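PDB 7JRM: F5/8 type C domain protein from Clostridium perfringens, which probably forms part of a mucin-degrading zinc metallopeptidase (O-glycopeptidase), contributing a carbohydrate-binding module that is likely to recognise glycans. Local coordinates for residues His131-Ile136 with Lys201-Val206; Val164-Tyr169 with Asp214-Ala219; Val358-Pro363 with Lys397-Glu402; Glu402-Ala407 with Phe447-Phe452. All blocks are in the same frame, centred on the assembly; numbering follows the deposited sequence.

Contact 1 of 4, residues His131-Ile136 with Lys201-Val206; sequences HSYSEI and KLVVDV. With CA (calcium ion), chain B.
Two neighbouring antiparallel strands pair here in the five-stranded sheet of the NPCBM/NEW2 domain, and where they run out towards the calcium ion a turn of 131-136 packs on Val206. Ser134 faces Val204 and Ile136 faces Leu202 as hydrogen-bonded pairs, the shortest bond running from Leu202 N to Ile136 O (2.7 Å); Glu135 and Val203 form the non-hydrogen-bonded pair between them. The beta-branched Val203, Val204 and Ile136 suit extended backbone. Val204 and Ile136 face the sandwich interior, whereas Glu135 and Lys201 lie on the partly exposed side, their charged ends joined through two waters. Tyr133 lies across strand 199-205 because its CG stands trans to the backbone N (chi1 -178°): its OH hydrogen-bonds Glu135 OE2 at 2.7 Å, while Asp205 OD1 meets the ring edge, 3.5 Å from Tyr133 CD2. A non-proline cis peptide, Ser132-Tyr133, turns the chain into the strand. Ser132 OG lies 3.4 Å from Val206 CG1 and hydrogen-bonds Asp214, itself a calcium ligand. Val206 O binds calcium at 2.4 Å, alongside Ser163, Asp208, Gly210 and Asp214, giving a metal site at the strand ends of a beta-sandwich, as in many carbohydrate-binding modules.

Contact 2 of 4, residues Val164-Tyr169 with Asp214-Ala219; sequences VKFKVY and DHADWA. With CA (calcium ion), chain B.
Phe166 drives an edge of its ring into a face of Trp218, a T-shaped (edge-to-face) pair with planes 87° apart and centroids 5.1 Å apart. The side chains reach in from opposing strands of different sheets and pass one another, so that Phe166 CD2 sits over the six-membered ring, 3.7 Å from Trp218 CZ2 and offset toward the rim. Trp218 has CG anti to its carbonyl carbon (chi1 -58°), which carries the far end of the indole back to strand 164-169. There its edge meets the backbone, with Trp218 CH2 3.6 Å from Lys167 O, and Val168 CG2 touches Trp218 CZ3, neither squarely over the face nor at the edge. At the other end of the Phe166 ring, CZ is 3.6 Å from Ala216 CB; the small methyl leaves room for the aromatic tip between the sheets. Two residues earlier, on the same side of the strand, Val164 places CG1 3.5 Å from both CB and CG of Asp214, touching the methylene and the carbon of the carboxylate. Asp214 spends its oxygens on calcium, OD2 at 2.5 Å and OD1 at a longer 2.8 Å, and OD2 also accepts from Ser132. No hydrogen bond joins the two segments: the axes of the short segments come no closer than 8.8 Å and cross at -26°, as facing sheets of a beta-sandwich do. The chemistry therefore changes along the interface, from aromatic and aliphatic packing in the interior to ionic coordination at its end, where the calcium charge probably stabilises Asp214 as a carboxylate beside an apolar neighbour.

Contact 3 of 4, residues Val358-Pro363 with Lys397-Glu402; sequences VKDLRP and KVYNRE
Asp360 and Arg362 build the platform on which Tyr399 rests, an Asx turn reinforced by a salt bridge from Arg362 to Asp360, in the turn between parallel strands 350-352 and 372-384 of a probable leucine-rich-repeat-like region. Arg362 stacks its guanidinium on one face of the Tyr399 ring, planes 20° apart, with Arg362 CZ 3.7 Å from the ring centroid: a cation-pi contact. The arginine chain bends at chi3 (-63°), folding its head back so that Arg362 grips Asp360 side-on, through NE and NH1. Arg362 NE gives a straight bond to Asp360 OD2 (2.8 Å, 167°), on the syn side, while Arg362 NH1 reaches Asp360 OD1 from above the carboxylate plane. Asp360 OD2 also accepts from Arg362 N at 3.1 Å, closing the Asx turn, and this double load probably keeps the aspartate ionised. With one edge clasped by the carboxylate, the guanidinium is fixed in rotation and presents its flat face to the tyrosine. Asp360 OD2 comes within 3.2 Å of Tyr399 CB. Beneath them the backbones form a single bridge: Tyr399 N bonds to Lys359 O (3.2 Å), and Leu361 N bonds to Tyr399 O (3.1 Å). Leu361, an inward leucine of the probable repeat, packs CB 3.6 Å from Arg401 N and reaches Phe452. Segment 397-402 lies in the loop before strand 407-413. Leu361 and Arg401 both touch Leu373 of strand 372-384, and Val398 lies on Phe452 of strand 452-461, so the paired loops rest beside the central strands of the mixed sheet.

Contact 4 of 4, residues Glu402-Ala407 with Phe447-Phe452; sequences EGKNVA and FEDEGF
Val406 carries CG1 anti to its carbonyl carbon (chi1 -65°), sending that methyl to Asp449 and the other, CG2, to Phe447; Phe447 in turn sets CG between its backbone N and carbonyl carbon (chi1 76°), swinging its ring away from Ala407 and toward Phe452. Val406 CG2 lies 3.8 Å from Phe447 CD2 and 4.2 Å from Phe452 CD2, while CG1 rests 3.6 Å from Asp449 CG, the two side chains crossing at about a right angle. A compact branched residue suits this place, since each methyl can serve a different neighbour. Within 447-452 an edge of Phe447, through CE2, points at the centre of the Phe452 face. This is where the loop ahead of strand 407-413 enters the mixed sheet. Ala407 and Phe447 form an antiparallel non-hydrogen-bonded pair, and Glu448 N makes a weak bond to Val406 O at 3.4 Å. Asn405 shapes the entry: its OD1 accepts from Ala407 N at 3.1 Å, an Asx turn, and also from Val398 N, while ND2 bonds to Asp427. On the 447-452 side a hairpin joins strands 440-449 and 452-461. At the solvent edge Lys404 NZ stays 4.3 Å from Asp449 OD1, short of a salt bridge, with a water loosely between them; Asp449 OD2 accepts from Asn400 ND2.

In the fold
The four contacts form two pairs at opposite ends of an elongated chain. Contacts 1 and 2 have centres about 6 Å apart inside the NPCBM/NEW2 domain; strands 199-205 and 163-170 are neighbours in one sheet, the segments of the two contacts alternate along the chain, and both contacts reach the calcium ion. Contacts 3 and 4, with centres about 7 Å apart, follow in series, share Glu402 and meet through the Val398-Val406 backbone bond beside the seven-stranded mixed sheet. About 61 Å separates the nearest atoms of contact 2 from those of contacts 3 and 4, with the helices from 232-242 to 322-326 intervening in sequence. The calcium-bearing module and the C-terminal region are thus separately packed units.

Contact 1 of 4, residues His131-Ile136 with Lys201-Val206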
# COMPACT_ATOMS: atom_id res chain seq x y z
N HIS A 131 -30.02 26.76 -24.01
CA HIS A 131 -30.65 26.93 -25.31
C HIS A 131 -30.07 28.17 -25.97
O HIS A 131 -30.02 29.23 -25.34
CB HIS A 131 -32.17 27.04 -25.16
CG HIS A 131 -32.93 26.86 -26.44
ND1 HIS A 131 -32.77 27.70 -27.52
CD2 HIS A 131 -33.87 25.96 -26.80
CE1 HIS A 131 -33.57 27.31 -28.50
NE2 HIS A 131 -34.25 26.25 -28.08
N SER A 132 -29.62 28.04 -27.21
CA SER A 132 -29.10 29.19 -27.94
C SER A 132 -30.20 30.21 -28.17
O SER A 132 -31.38 29.86 -28.33
CB SER A 132 -28.50 28.75 -29.28
OG SER A 132 -29.47 28.80 -30.31
N TYR A 133 -29.84 31.50 -28.15
CA TYR A 133 -28.49 31.96 -27.83
C TYR A 133 -28.33 32.04 -26.32
O TYR A 133 -29.25 32.47 -25.62
CB TYR A 133 -28.23 33.33 -28.48
CG TYR A 133 -26.85 33.88 -28.25
CD1 TYR A 133 -26.60 34.78 -27.21
CD2 TYR A 133 -25.79 33.53 -29.08
CE1 TYR A 133 -25.33 35.30 -27.00
CE2 TYR A 133 -24.52 34.04 -28.87
CZ TYR A 133 -24.30 34.93 -27.83
OH TYR A 133 -23.04 35.44 -27.63
N SER A 134 -27.17 31.63 -25.81
CA SER A 134 -26.97 31.53 -24.37
C SER A 134 -25.58 32.01 -23.99
O SER A 134 -24.60 31.72 -24.68
CB SER A 134 -27.16 30.09 -23.88
OG SER A 134 -26.94 30.00 -22.49
N GLU A 135 -25.51 32.75 -22.89
CA GLU A 135 -24.24 33.19 -22.30
C GLU A 135 -24.33 32.97 -20.80
O GLU A 135 -25.13 33.61 -20.12
CB GLU A 135 -23.97 34.67 -22.62
CG GLU A 135 -23.45 34.92 -24.02
CD GLU A 135 -22.97 36.35 -24.20
OE1 GLU A 135 -22.96 37.11 -23.21
OE2 GLU A 135 -22.61 36.72 -25.34
N ILE A 136 -23.51 32.06 -20.29
CA ILE A 136 -23.49 31.72 -18.87
C ILE A 136 -22.09 31.99 -18.34
O ILE A 136 -21.11 31.46 -18.87
CB ILE A 136 -23.90 30.26 -18.62
CG1 ILE A 136 -25.23 29.96 -19.33
CG2 ILE A 136 -24.03 29.99 -17.13
CD1 ILE A 136 -25.71 28.53 -19.15
N LYS A 201 -16.89 32.22 -19.55
CA LYS A 201 -18.17 32.48 -20.20
C LYS A 201 -18.46 31.36 -21.19
O LYS A 201 -17.70 31.16 -22.14
CB LYS A 201 -18.17 33.83 -20.91
CG LYS A 201 -19.51 34.23 -21.51
CD LYS A 201 -19.53 35.72 -21.85
CE LYS A 201 -18.36 36.10 -22.74
NZ LYS A 201 -18.43 37.52 -23.18
N LEU A 202 -19.55 30.63 -20.95
CA LEU A 202 -19.96 29.52 -21.80
C LEU A 202 -21.01 30.02 -22.79
O LEU A 202 -22.09 30.45 -22.38
CB LEU A 202 -20.50 28.37 -20.96
CG LEU A 202 -19.61 27.91 -19.80
CD1 LEU A 202 -20.24 26.74 -19.08
CD2 LEU A 202 -18.22 27.56 -20.31
N VAL A 203 -20.69 29.96 -24.08
CA VAL A 203 -21.51 30.56 -25.12
C VAL A 203 -22.00 29.47 -26.06
O VAL A 203 -21.22 28.64 -26.53
CB VAL A 203 -20.73 31.64 -25.90
CG1 VAL A 203 -21.53 32.12 -27.10
CG2 VAL A 203 -20.38 32.80 -24.98
N VAL A 204 -23.31 29.48 -26.33
CA VAL A 204 -23.93 28.59 -27.30
C VAL A 204 -24.52 29.47 -28.40
O VAL A 204 -25.56 30.11 -28.20
CB VAL A 204 -25.02 27.71 -26.66
CG1 VAL A 204 -25.64 26.79 -27.70
CG2 VAL A 204 -24.44 26.90 -25.51
N ASP A 205 -23.85 29.52 -29.55
CA ASP A 205 -24.33 30.33 -30.66
C ASP A 205 -25.36 29.56 -31.48
O ASP A 205 -25.56 28.36 -31.32
CB ASP A 205 -23.16 30.78 -31.53
CG ASP A 205 -23.35 32.19 -32.07
OD1 ASP A 205 -24.52 32.60 -32.25
OD2 ASP A 205 -22.34 32.88 -32.30
N VAL A 206 -26.01 30.29 -32.39
CA VAL A 206 -27.19 29.75 -33.07
C VAL A 206 -26.89 29.01 -34.36
O VAL A 206 -27.76 28.28 -34.86
CB VAL A 206 -28.20 30.88 -33.36
CG1 VAL A 206 -28.62 31.56 -32.07
CG2 VAL A 206 -27.59 31.90 -34.32
CA CA B . -29.51 26.71 -34.90
O HOH W 1 -24.32 28.78 -22.47
O HOH W 2 -19.94 37.25 -25.46
O HOH W 3 -21.12 39.21 -22.95
O HOH W 4 -31.66 25.80 -35.50

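Contact 2 of 4, residues Val164-Tyr169 with Asp214-Ala219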
# COMPACT_ATOMS: atom_id res chain seq x y z
N VAL A 164 -25.96 24.23 -33.32
CA VAL A 164 -25.36 25.22 -32.43
C VAL A 164 -23.85 25.20 -32.61
O VAL A 164 -23.29 24.38 -33.34
CB VAL A 164 -25.72 24.97 -30.95
CG1 VAL A 164 -27.21 25.15 -30.71
CG2 VAL A 164 -25.26 23.59 -30.52
N LYS A 165 -23.18 26.14 -31.94
CA LYS A 165 -21.73 26.15 -31.83
C LYS A 165 -21.37 26.55 -30.41
O LYS A 165 -21.86 27.57 -29.91
CB LYS A 165 -21.09 27.12 -32.83
CG LYS A 165 -19.57 27.08 -32.83
CD LYS A 165 -18.98 28.26 -33.58
CE LYS A 165 -19.65 28.47 -34.92
NZ LYS A 165 -19.87 29.92 -35.21
N PHE A 166 -20.53 25.75 -29.77
CA PHE A 166 -20.12 26.02 -28.40
C PHE A 166 -18.82 26.81 -28.39
O PHE A 166 -17.89 26.51 -29.14
CB PHE A 166 -19.94 24.72 -27.62
CG PHE A 166 -21.21 23.92 -27.47
CD1 PHE A 166 -21.61 23.06 -28.47
CD2 PHE A 166 -21.99 24.04 -26.34
CE1 PHE A 166 -22.77 22.32 -28.35
CE2 PHE A 166 -23.15 23.30 -26.20
CZ PHE A 166 -23.54 22.45 -27.21
N LYS A 167 -18.77 27.83 -27.54
CA LYS A 167 -17.59 28.67 -27.39
C LYS A 167 -17.32 28.89 -25.91
O LYS A 167 -18.25 28.99 -25.10
CB LYS A 167 -17.75 30.02 -28.10
CG LYS A 167 -18.09 29.90 -29.58
CD LYS A 167 -18.27 31.27 -30.21
CE LYS A 167 -19.17 31.20 -31.43
NZ LYS A 167 -19.48 32.55 -31.97
N VAL A 168 -16.04 28.96 -25.55
CA VAL A 168 -15.62 29.15 -24.17
C VAL A 168 -14.71 30.37 -24.13
O VAL A 168 -13.66 30.40 -24.78
CB VAL A 168 -14.90 27.92 -23.61
CG1 VAL A 168 -14.26 28.24 -22.26
CG2 VAL A 168 -15.87 26.76 -23.48
N TYR A 169 -15.11 31.38 -23.36
CA TYR A 169 -14.34 32.60 -23.17
C TYR A 169 -13.75 32.62 -21.77
O TYR A 169 -14.42 32.27 -20.80
CB TYR A 169 -15.21 33.84 -23.39
CG TYR A 169 -15.69 34.01 -24.81
CD1 TYR A 169 -15.04 34.88 -25.69
CD2 TYR A 169 -16.79 33.31 -25.29
CE1 TYR A 169 -15.48 35.04 -26.99
CE2 TYR A 169 -17.23 33.46 -26.59
CZ TYR A 169 -16.58 34.33 -27.43
OH TYR A 169 -17.01 34.48 -28.73
N ASP A 214 -32.74 24.56 -30.65
CA ASP A 214 -31.32 24.53 -30.30
C ASP A 214 -31.13 24.18 -28.82
O ASP A 214 -30.64 24.97 -28.01
CB ASP A 214 -30.67 25.87 -30.63
CG ASP A 214 -30.27 25.98 -32.09
OD1 ASP A 214 -30.48 25.01 -32.84
OD2 ASP A 214 -29.75 27.04 -32.48
N HIS A 215 -31.53 22.96 -28.48
CA HIS A 215 -31.30 22.43 -27.13
C HIS A 215 -29.85 21.99 -27.02
O HIS A 215 -29.42 21.06 -27.71
CB HIS A 215 -32.25 21.27 -26.84
CG HIS A 215 -33.69 21.66 -26.78
ND1 HIS A 215 -34.64 20.90 -26.13
CD2 HIS A 215 -34.35 22.72 -27.30
CE1 HIS A 215 -35.82 21.48 -26.24
NE2 HIS A 215 -35.68 22.59 -26.95
N ALA A 216 -29.09 22.65 -26.14
CA ALA A 216 -27.67 22.39 -26.00
C ALA A 216 -27.33 22.07 -24.55
O ALA A 216 -27.91 22.64 -23.63
CB ALA A 216 -26.84 23.59 -26.47
N ASP A 217 -26.38 21.16 -24.36
CA ASP A 217 -25.96 20.73 -23.04
C ASP A 217 -24.47 20.97 -22.84
O ASP A 217 -23.66 20.68 -23.73
CB ASP A 217 -26.24 19.24 -22.81
CG ASP A 217 -27.71 18.89 -22.93
OD1 ASP A 217 -28.55 19.74 -22.58
OD2 ASP A 217 -28.01 17.76 -23.35
N TRP A 218 -24.12 21.51 -21.68
CA TRP A 218 -22.75 21.47 -21.17
C TRP A 218 -22.67 20.26 -20.24
O TRP A 218 -22.81 20.38 -19.02
CB TRP A 218 -22.37 22.77 -20.47
CG TRP A 218 -22.50 23.99 -21.34
CD1 TRP A 218 -23.60 24.77 -21.49
CD2 TRP A 218 -21.48 24.56 -22.17
NE1 TRP A 218 -23.34 25.80 -22.37
CE2 TRP A 218 -22.04 25.69 -22.80
CE3 TRP A 218 -20.15 24.22 -22.44
CZ2 TRP A 218 -21.32 26.49 -23.68
CZ3 TRP A 218 -19.44 25.02 -23.32
CH2 TRP A 218 -20.02 26.14 -23.93
N ALA A 219 -22.47 19.09 -20.83
CA ALA A 219 -22.56 17.84 -20.09
C ALA A 219 -21.29 17.59 -19.29
O ALA A 219 -20.18 17.69 -19.81
CB ALA A 219 -22.81 16.67 -21.05
CA CA B . -29.51 26.71 -34.90
O HOH W 4 -31.66 25.80 -35.50

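Contact 3 of 4, residues Val358-Pro363 with Lys397-Glu402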
# COMPACT_ATOMS: atom_id res chain seq x y z
N VAL A 358 16.88 -29.61 29.32
CA VAL A 358 16.47 -28.21 29.17
C VAL A 358 15.19 -27.98 29.95
O VAL A 358 14.25 -28.78 29.89
CB VAL A 358 16.30 -27.84 27.69
CG1 VAL A 358 15.87 -26.39 27.54
CG2 VAL A 358 17.58 -28.11 26.92
N LYS A 359 15.14 -26.86 30.68
CA LYS A 359 13.97 -26.46 31.44
C LYS A 359 13.45 -25.09 31.03
O LYS A 359 12.56 -24.55 31.70
CB LYS A 359 14.28 -26.46 32.94
CG LYS A 359 15.25 -25.37 33.37
CD LYS A 359 15.36 -25.27 34.88
CE LYS A 359 16.27 -24.13 35.29
NZ LYS A 359 16.53 -24.12 36.75
N ASP A 360 13.97 -24.51 29.95
CA ASP A 360 13.61 -23.15 29.55
C ASP A 360 13.69 -23.06 28.03
O ASP A 360 14.79 -23.09 27.47
CB ASP A 360 14.54 -22.14 30.21
CG ASP A 360 14.07 -20.71 30.03
OD1 ASP A 360 14.80 -19.78 30.45
OD2 ASP A 360 12.98 -20.50 29.46
N LEU A 361 12.54 -22.94 27.38
CA LEU A 361 12.46 -22.82 25.93
C LEU A 361 12.40 -21.37 25.47
O LEU A 361 12.22 -21.12 24.27
CB LEU A 361 11.24 -23.57 25.40
CG LEU A 361 11.12 -25.06 25.71
CD1 LEU A 361 10.00 -25.68 24.89
CD2 LEU A 361 12.43 -25.78 25.46
N ARG A 362 12.54 -20.41 26.38
CA ARG A 362 12.40 -19.00 26.01
C ARG A 362 13.43 -18.51 24.99
O ARG A 362 13.08 -17.59 24.22
CB ARG A 362 12.44 -18.14 27.27
CG ARG A 362 11.14 -18.16 28.06
CD ARG A 362 11.25 -17.36 29.35
NE ARG A 362 12.25 -17.92 30.25
CZ ARG A 362 12.68 -17.32 31.36
NH1 ARG A 362 13.59 -17.90 32.12
NH2 ARG A 362 12.19 -16.13 31.70
N PRO A 363 14.66 -19.01 24.92
CA PRO A 363 15.55 -18.59 23.83
C PRO A 363 15.01 -18.88 22.44
O PRO A 363 15.48 -18.27 21.47
CB PRO A 363 16.84 -19.38 24.10
CG PRO A 363 16.85 -19.54 25.57
CD PRO A 363 15.41 -19.75 25.96
N LYS A 397 9.51 -23.72 38.29
CA LYS A 397 8.99 -23.06 37.10
C LYS A 397 9.75 -23.57 35.88
O LYS A 397 10.97 -23.39 35.79
CB LYS A 397 9.08 -21.54 37.22
CG LYS A 397 10.46 -20.99 37.58
N VAL A 398 9.03 -24.21 34.97
CA VAL A 398 9.58 -24.69 33.71
C VAL A 398 8.92 -23.90 32.59
O VAL A 398 7.70 -23.97 32.40
CB VAL A 398 9.36 -26.20 33.53
CG1 VAL A 398 10.16 -26.72 32.34
CG2 VAL A 398 9.75 -26.95 34.80
N TYR A 399 9.72 -23.14 31.85
CA TYR A 399 9.20 -22.22 30.85
C TYR A 399 9.11 -22.88 29.49
O TYR A 399 10.03 -23.58 29.06
CB TYR A 399 10.09 -20.97 30.77
CG TYR A 399 10.14 -20.15 32.03
CD1 TYR A 399 11.20 -20.29 32.92
CD2 TYR A 399 9.14 -19.24 32.34
CE1 TYR A 399 11.26 -19.54 34.08
CE2 TYR A 399 9.19 -18.49 33.50
CZ TYR A 399 10.25 -18.64 34.37
OH TYR A 399 10.30 -17.90 35.52
N ASN A 400 8.00 -22.64 28.80
CA ASN A 400 7.86 -23.02 27.40
C ASN A 400 8.30 -21.84 26.54
O ASN A 400 8.85 -20.85 27.03
CB ASN A 400 6.43 -23.47 27.11
CG ASN A 400 5.41 -22.37 27.31
OD1 ASN A 400 5.71 -21.31 27.86
ND2 ASN A 400 4.18 -22.62 26.87
N ARG A 401 8.05 -21.92 25.23
CA ARG A 401 8.47 -20.85 24.33
C ARG A 401 7.75 -19.54 24.64
O ARG A 401 8.33 -18.46 24.48
CB ARG A 401 8.24 -21.26 22.88
CG ARG A 401 9.37 -22.09 22.29
CD ARG A 401 9.12 -22.40 20.82
NE ARG A 401 8.07 -23.40 20.65
CZ ARG A 401 7.78 -23.99 19.50
NH1 ARG A 401 8.47 -23.68 18.40
NH2 ARG A 401 6.82 -24.89 19.43
N GLU A 402 6.50 -19.62 25.08
CA GLU A 402 5.73 -18.42 25.41
C GLU A 402 6.04 -17.87 26.80
O GLU A 402 5.38 -16.92 27.23
CB GLU A 402 4.23 -18.72 25.30
CG GLU A 402 3.48 -17.77 24.38

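Contact 4 of 4, residues Glu402-Ala407 with Phe447-Phe452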
# COMPACT_ATOMS: atom_id res chain seq x y z
N GLU A 402 6.50 -19.62 25.08
CA GLU A 402 5.73 -18.42 25.41
C GLU A 402 6.04 -17.87 26.80
O GLU A 402 5.38 -16.92 27.23
CB GLU A 402 4.23 -18.72 25.30
CG GLU A 402 3.48 -17.77 24.38
N GLY A 403 7.03 -18.43 27.49
CA GLY A 403 7.37 -17.95 28.81
C GLY A 403 6.39 -18.34 29.90
O GLY A 403 6.36 -17.70 30.95
N LYS A 404 5.59 -19.38 29.67
CA LYS A 404 4.59 -19.83 30.63
C LYS A 404 5.11 -21.04 31.40
O LYS A 404 5.72 -21.94 30.82
CB LYS A 404 3.28 -20.18 29.92
CG LYS A 404 2.34 -21.05 30.73
CD LYS A 404 0.93 -21.03 30.15
CE LYS A 404 0.16 -22.29 30.52
NZ LYS A 404 0.61 -23.47 29.72
N ASN A 405 4.87 -21.04 32.71
CA ASN A 405 5.23 -22.18 33.54
C ASN A 405 4.32 -23.36 33.22
O ASN A 405 3.09 -23.26 33.35
CB ASN A 405 5.14 -21.82 35.02
CG ASN A 405 5.70 -22.90 35.92
OD1 ASN A 405 6.26 -23.89 35.46
ND2 ASN A 405 5.54 -22.71 37.23
N VAL A 406 4.91 -24.47 32.80
CA VAL A 406 4.15 -25.66 32.40
C VAL A 406 4.35 -26.80 33.40
O VAL A 406 4.09 -27.96 33.07
CB VAL A 406 4.51 -26.10 30.97
CG1 VAL A 406 4.08 -25.04 29.97
CG2 VAL A 406 6.00 -26.37 30.86
N ALA A 407 4.80 -26.49 34.62
CA ALA A 407 4.97 -27.52 35.63
C ALA A 407 3.61 -28.07 36.06
O ALA A 407 2.64 -27.32 36.21
CB ALA A 407 5.72 -26.96 36.84
N PHE A 447 6.35 -31.99 34.40
CA PHE A 447 5.82 -30.95 33.54
C PHE A 447 5.56 -31.53 32.15
O PHE A 447 6.24 -32.46 31.71
CB PHE A 447 6.77 -29.74 33.46
CG PHE A 447 7.98 -29.96 32.59
CD1 PHE A 447 9.14 -30.51 33.12
CD2 PHE A 447 7.97 -29.60 31.25
CE1 PHE A 447 10.25 -30.71 32.34
CE2 PHE A 447 9.09 -29.79 30.46
CZ PHE A 447 10.23 -30.35 31.00
N GLU A 448 4.57 -30.96 31.47
CA GLU A 448 4.22 -31.39 30.13
C GLU A 448 3.58 -30.23 29.38
O GLU A 448 2.91 -29.38 29.97
CB GLU A 448 3.27 -32.60 30.15
CG GLU A 448 1.85 -32.29 30.60
CD GLU A 448 1.14 -33.50 31.17
OE1 GLU A 448 0.90 -34.46 30.40
OE2 GLU A 448 0.82 -33.50 32.37
N ASP A 449 3.81 -30.20 28.07
CA ASP A 449 3.26 -29.19 27.19
C ASP A 449 3.30 -29.74 25.77
O ASP A 449 3.69 -30.89 25.54
CB ASP A 449 4.02 -27.86 27.31
CG ASP A 449 3.20 -26.67 26.84
OD1 ASP A 449 1.99 -26.62 27.14
OD2 ASP A 449 3.77 -25.78 26.18
N GLU A 450 2.90 -28.90 24.81
CA GLU A 450 2.91 -29.30 23.40
C GLU A 450 4.34 -29.59 22.95
O GLU A 450 5.09 -28.67 22.61
CB GLU A 450 2.28 -28.22 22.53
CG GLU A 450 2.28 -28.54 21.04
CD GLU A 450 1.82 -29.96 20.75
OE1 GLU A 450 2.68 -30.81 20.46
OE2 GLU A 450 0.60 -30.22 20.81
N GLY A 451 4.72 -30.87 22.94
CA GLY A 451 6.04 -31.28 22.54
C GLY A 451 7.14 -31.04 23.56
O GLY A 451 8.30 -31.32 23.26
N PHE A 452 6.80 -30.54 24.75
CA PHE A 452 7.78 -30.23 25.78
C PHE A 452 7.36 -30.91 27.07
O PHE A 452 6.34 -30.54 27.67
CB PHE A 452 7.91 -28.72 25.98
CG PHE A 452 9.02 -28.32 26.91
CD1 PHE A 452 10.25 -28.95 26.86
CD2 PHE A 452 8.82 -27.31 27.84
CE1 PHE A 452 11.27 -28.58 27.72
CE2 PHE A 452 9.84 -26.94 28.70
CZ PHE A 452 11.06 -27.57 28.64
O HOH W 5 0.27 -26.66 29.91